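Local coordinates for protein TetR/AcrR family transcriptional regulator (Bradyrhizobium diazoefficiens, PDB 6G8G) that probably acts as a flavonoid-responsive transcriptional repressor of the TetR family, binding genistein in the pocket of its all-helical ligand-binding domain, at residues P139-E151 / D162-L174. Residues are numbered along the deposited sequence; the frame is centred on the assembly and turned at random.
Sequences PEATIRRLAQFLE and DDPMEAANQFLSL
A168 is the small knob at the centre of this apolar helix crossing: its CB sits among I143, L146, A147 and L150 and approaches I143 O to 3.5 Å. The short residues A147 and A168 let the axes of 139-151 and 164-174 come within 8.1 Å of each other at 114°. Against A168 and its neighbour A167, L150 lays its CD1 along the backbone, 3.6 Å from A168 N. I143 is the knob in the other direction, lodged among M165, A168, N169 and L172. With chi1 at -70°, its CG1 stands beside the backbone N and CG2 lies anti to it, meeting CE of M165 at 3.7 Å, while CD1 runs out to ND2 of N169. Cutting I143 back to an alanine is likely to leave M165 CE, L172 CD1 and N169 ND2 without the branches they pack on, opening a gap beside A168. The selenomethionine M165 bends at chi3 (62°), which turns CE in among E140, I143 and R144. Both helices belong to the C-terminal, AefR-like domain of this TetR-family regulator, which also holds the bound genistein, about 9 Å from the side chain of L172 (nearest atoms). Farther along the crossing, L146 CD2 reaches F171 CD2 at 3.6 Å, the two side chains at roughly a right angle, and F171 packs its ring edge-to-face with F206 of helix 192-210. At the outer end, CB of P164 rests on CG of E151 at 3.8 Å. Polar groups bond within their own segment or to neighbouring parts of the fold: D163 N-caps helix 164-174, its OD1 and OD2 weakly accepting from M165 N and E166 N; N169 O takes S173 OG at 2.8 Å and S173 N from opposite faces of its plane; T142 OG1 is hydrogen-bonded to Q81 NE2 of helix 65-82.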
loop_
_atom_site.group_PDB
_atom_site.type_symbol
_atom_site.label_atom_id
_atom_site.label_comp_id
_atom_site.label_asym_id
_atom_site.label_seq_id
_atom_site.Cartn_x
_atom_site.Cartn_y
_atom_site.Cartn_z
ATOM N N PRO A 139 -1.697 0.453 12.093
ATOM C CA PRO A 139 -2.556 1.181 11.189
ATOM C C PRO A 139 -3.929 1.507 11.761
ATOM O O PRO A 139 -4.364 2.659 11.699
ATOM C CB PRO A 139 -2.699 0.215 10.022
ATOM C CG PRO A 139 -1.431 -0.522 9.997
ATOM C CD PRO A 139 -1.001 -0.662 11.426
ATOM N N GLU A 140 -4.638 0.513 12.291
ATOM C CA GLU A 140 -5.979 0.799 12.787
ATOM C C GLU A 140 -5.894 1.694 14.004
ATOM O O GLU A 140 -6.768 2.502 14.244
ATOM C CB GLU A 140 -6.769 -0.467 13.088
ATOM C CG GLU A 140 -8.252 -0.183 13.181
ATOM C CD GLU A 140 -9.123 -1.420 13.253
ATOM O OE1 GLU A 140 -9.782 -1.768 12.221
ATOM O OE2 GLU A 140 -9.167 -2.020 14.346
ATOM N N ALA A 141 -4.838 1.551 14.779
ATOM C CA ALA A 141 -4.675 2.402 15.959
ATOM C C ALA A 141 -4.523 3.852 15.568
ATOM O O ALA A 141 -5.090 4.746 16.209
ATOM C CB ALA A 141 -3.477 1.963 16.775
ATOM N N THR A 142 -3.752 4.086 14.525
ATOM C CA THR A 142 -3.613 5.420 13.992
ATOM C C THR A 142 -4.958 5.994 13.575
ATOM O O THR A 142 -5.291 7.141 13.872
ATOM C CB THR A 142 -2.682 5.421 12.776
ATOM O OG1 THR A 142 -1.387 4.991 13.186
ATOM C CG2 THR A 142 -2.568 6.809 12.197
ATOM N N ILE A 143 -5.745 5.202 12.877
ATOM C CA ILE A 143 -7.075 5.667 12.516
ATOM C C ILE A 143 -7.896 6.068 13.758
ATOM O O ILE A 143 -8.494 7.132 13.776
ATOM C CB ILE A 143 -7.820 4.589 11.721
ATOM C CG1 ILE A 143 -7.209 4.428 10.332
ATOM C CG2 ILE A 143 -9.304 4.913 11.595
ATOM C CD1 ILE A 143 -7.729 3.208 9.576
ATOM N N ARG A 144 -7.910 5.221 14.777
ATOM C CA ARG A 144 -8.670 5.495 15.990
ATOM C C ARG A 144 -8.253 6.770 16.687
ATOM O O ARG A 144 -9.105 7.520 17.128
ATOM C CB ARG A 144 -8.556 4.339 16.953
ATOM C CG ARG A 144 -9.334 3.121 16.496
ATOM C CD ARG A 144 -9.201 1.877 17.342
ATOM N NE ARG A 144 -7.973 1.652 18.133
ATOM C CZ ARG A 144 -7.071 0.673 17.978
ATOM N NH1 ARG A 144 -7.158 -0.252 16.997
ATOM N NH2 ARG A 144 -6.041 0.626 18.826
ATOM N N ARG A 145 -6.954 7.036 16.777
ATOM C CA ARG A 145 -6.488 8.275 17.406
ATOM C C ARG A 145 -6.994 9.472 16.685
ATOM O O ARG A 145 -7.397 10.452 17.291
ATOM C CB ARG A 145 -4.974 8.359 17.444
ATOM C CG ARG A 145 -4.402 7.667 18.653
ATOM C CD ARG A 145 -2.960 7.324 18.425
ATOM N NE ARG A 145 -2.091 8.469 18.215
ATOM C CZ ARG A 145 -1.329 9.020 19.154
ATOM N NH1 ARG A 145 -1.392 8.622 20.415
ATOM N NH2 ARG A 145 -0.529 10.015 18.813
ATOM N N LEU A 146 -6.912 9.429 15.367
ATOM C CA LEU A 146 -7.318 10.570 14.584
ATOM C C LEU A 146 -8.808 10.718 14.711
ATOM O O LEU A 146 -9.323 11.815 14.794
ATOM C CB LEU A 146 -6.908 10.384 13.136
ATOM C CG LEU A 146 -7.306 11.536 12.229
ATOM C CD1 LEU A 146 -6.770 12.845 12.742
ATOM C CD2 LEU A 146 -6.810 11.288 10.820
ATOM N N ALA A 147 -9.502 9.591 14.705
ATOM C CA ALA A 147 -10.947 9.611 14.762
ATOM C C ALA A 147 -11.381 10.312 16.029
ATOM O O ALA A 147 -12.299 11.117 16.001
ATOM C CB ALA A 147 -11.506 8.204 14.687
ATOM N N GLN A 148 -10.698 10.079 17.133
ATOM C CA GLN A 148 -11.109 10.749 18.357
ATOM C C GLN A 148 -10.914 12.248 18.248
ATOM O O GLN A 148 -11.762 13.035 18.662
ATOM C CB GLN A 148 -10.353 10.203 19.562
ATOM C CG GLN A 148 -10.620 8.719 19.798
ATOM C CD GLN A 148 -9.831 8.165 20.960
ATOM O OE1 GLN A 148 -9.791 8.763 22.027
ATOM N NE2 GLN A 148 -9.189 7.019 20.757
ATOM N N PHE A 149 -9.844 12.680 17.628
ATOM C CA PHE A 149 -9.716 14.119 17.362
ATOM C C PHE A 149 -10.837 14.629 16.453
ATOM O O PHE A 149 -11.349 15.721 16.655
ATOM C CB PHE A 149 -8.372 14.438 16.732
ATOM C CG PHE A 149 -8.270 15.833 16.251
ATOM C CD1 PHE A 149 -8.162 16.895 17.142
ATOM C CD2 PHE A 149 -8.332 16.113 14.893
ATOM C CE1 PHE A 149 -8.063 18.214 16.680
ATOM C CE2 PHE A 149 -8.235 17.422 14.426
ATOM C CZ PHE A 149 -8.092 18.468 15.317
ATOM N N LEU A 150 -11.197 13.869 15.423
ATOM C CA LEU A 150 -12.226 14.342 14.523
ATOM C C LEU A 150 -13.581 14.422 15.229
ATOM O O LEU A 150 -14.378 15.265 14.871
ATOM C CB LEU A 150 -12.301 13.503 13.250
ATOM C CG LEU A 150 -11.046 13.499 12.356
ATOM C CD1 LEU A 150 -11.269 12.657 11.104
ATOM C CD2 LEU A 150 -10.609 14.895 11.967
ATOM N N GLU A 151 -13.844 13.582 16.227
ATOM C CA GLU A 151 -15.096 13.707 16.991
ATOM C C GLU A 151 -15.181 15.042 17.686
ATOM O O GLU A 151 -16.248 15.651 17.733
ATOM C CB GLU A 151 -15.224 12.649 18.063
ATOM C CG GLU A 151 -15.388 11.238 17.544
ATOM C CD GLU A 151 -16.305 10.406 18.425
ATOM O OE1 GLU A 151 -15.805 9.421 19.050
ATOM O OE2 GLU A 151 -17.521 10.752 18.483
ATOM N N ASP A 162 -20.472 11.732 8.916
ATOM C CA ASP A 162 -21.318 10.796 9.661
ATOM C C ASP A 162 -20.533 9.901 10.596
ATOM O O ASP A 162 -20.970 9.669 11.703
ATOM C CB ASP A 162 -22.196 9.966 8.716
ATOM C CG ASP A 162 -22.852 10.823 7.629
ATOM O OD1 ASP A 162 -22.205 11.049 6.563
ATOM O OD2 ASP A 162 -24.002 11.284 7.842
ATOM N N ASP A 163 -19.390 9.372 10.154
ATOM C CA ASP A 163 -18.588 8.418 10.966
ATOM C C ASP A 163 -17.121 8.848 11.079
ATOM O O ASP A 163 -16.445 9.064 10.069
ATOM C CB ASP A 163 -18.685 6.982 10.398
ATOM C CG ASP A 163 -17.710 5.993 11.071
ATOM O OD1 ASP A 163 -17.484 6.079 12.304
ATOM O OD2 ASP A 163 -17.195 5.102 10.363
ATOM N N PRO A 164 -16.626 8.979 12.303
ATOM C CA PRO A 164 -15.279 9.481 12.531
ATOM C C PRO A 164 -14.152 8.561 12.053
ATOM O O PRO A 164 -13.130 9.049 11.578
ATOM C CB PRO A 164 -15.222 9.653 14.046
ATOM C CG PRO A 164 -16.310 8.788 14.578
ATOM C CD PRO A 164 -17.382 8.880 13.552
HETATM N N MSE A 165 -14.351 7.256 12.114
HETATM C CA MSE A 165 -13.338 6.335 11.590
HETATM C C MSE A 165 -13.278 6.400 10.081
HETATM O O MSE A 165 -12.205 6.445 9.501
HETATM C CB MSE A 165 -13.623 4.938 12.101
HETATM C CG MSE A 165 -13.203 4.938 13.561
HETATM SE SE MSE A 165 -12.969 3.098 14.226
HETATM C CE MSE A 165 -11.528 2.411 13.092
ATOM N N GLU A 166 -14.435 6.409 9.442
ATOM C CA GLU A 166 -14.493 6.562 8.029
ATOM C C GLU A 166 -13.749 7.830 7.659
ATOM O O GLU A 166 -12.943 7.828 6.749
ATOM C CB GLU A 166 -15.961 6.586 7.573
ATOM C CG GLU A 166 -16.186 6.707 6.062
ATOM C CD GLU A 166 -17.626 6.453 5.625
ATOM O OE1 GLU A 166 -18.540 7.241 6.011
ATOM O OE2 GLU A 166 -17.826 5.439 4.906
ATOM N N ALA A 167 -14.010 8.915 8.372
ATOM C CA ALA A 167 -13.401 10.201 8.008
ATOM C C ALA A 167 -11.919 10.190 8.258
ATOM O O ALA A 167 -11.153 10.736 7.489
ATOM C CB ALA A 167 -14.037 11.333 8.768
ATOM N N ALA A 168 -11.508 9.562 9.336
ATOM C CA ALA A 168 -10.091 9.472 9.630
ATOM C C ALA A 168 -9.408 8.714 8.514
ATOM O O ALA A 168 -8.360 9.111 8.017
ATOM C CB ALA A 168 -9.874 8.776 10.963
ATOM N N ASN A 169 -9.998 7.603 8.125
ATOM C CA ASN A 169 -9.393 6.774 7.098
ATOM C C ASN A 169 -9.311 7.515 5.765
ATOM O O ASN A 169 -8.371 7.356 4.992
ATOM C CB ASN A 169 -10.192 5.493 6.985
ATOM C CG ASN A 169 -9.628 4.527 6.000
ATOM O OD1 ASN A 169 -10.348 4.134 5.139
ATOM N ND2 ASN A 169 -8.372 4.098 6.148
ATOM N N GLN A 170 -10.275 8.375 5.517
ATOM C CA GLN A 170 -10.282 9.122 4.290
ATOM C C GLN A 170 -9.200 10.157 4.297
ATOM O O GLN A 170 -8.479 10.316 3.319
ATOM C CB GLN A 170 -11.640 9.750 4.087
ATOM C CG GLN A 170 -12.656 8.695 3.700
ATOM C CD GLN A 170 -14.090 9.155 3.862
ATOM O OE1 GLN A 170 -14.406 10.018 4.685
ATOM N NE2 GLN A 170 -14.976 8.571 3.066
ATOM N N PHE A 171 -9.040 10.818 5.421
ATOM C CA PHE A 171 -7.954 11.794 5.563
ATOM C C PHE A 171 -6.596 11.163 5.306
ATOM O O PHE A 171 -5.783 11.694 4.573
ATOM C CB PHE A 171 -7.970 12.423 6.955
ATOM C CG PHE A 171 -6.855 13.370 7.188
ATOM C CD1 PHE A 171 -6.938 14.665 6.727
ATOM C CD2 PHE A 171 -5.738 12.984 7.873
ATOM C CE1 PHE A 171 -5.910 15.553 6.946
ATOM C CE2 PHE A 171 -4.702 13.877 8.107
ATOM C CZ PHE A 171 -4.785 15.157 7.641
ATOM N N LEU A 172 -6.379 10.004 5.896
ATOM C CA LEU A 172 -5.113 9.329 5.775
ATOM C C LEU A 172 -4.901 8.769 4.377
ATOM O O LEU A 172 -3.825 8.924 3.810
ATOM C CB LEU A 172 -4.994 8.245 6.828
ATOM C CG LEU A 172 -5.022 8.759 8.278
ATOM C CD1 LEU A 172 -5.284 7.631 9.260
ATOM C CD2 LEU A 172 -3.714 9.451 8.628
ATOM N N SER A 173 -5.923 8.190 3.775
ATOM C CA SER A 173 -5.806 7.799 2.369
ATOM C C SER A 173 -5.455 8.984 1.458
ATOM O O SER A 173 -4.646 8.831 0.574
ATOM C CB SER A 173 -7.076 7.156 1.886
ATOM O OG SER A 173 -7.336 6.036 2.709
ATOM N N LEU A 174 -6.014 10.160 1.708
ATOM C CA LEU A 174 -5.702 11.304 0.877
ATOM C C LEU A 174 -4.255 11.739 0.993
ATOM O O LEU A 174 -3.590 11.977 0.008
ATOM C CB LEU A 174 -6.581 12.479 1.220
ATOM C CG LEU A 174 -8.009 12.240 0.776
ATOM C CD1 LEU A 174 -8.934 13.239 1.428
ATOM C CD2 LEU A 174 -8.106 12.326 -0.744
#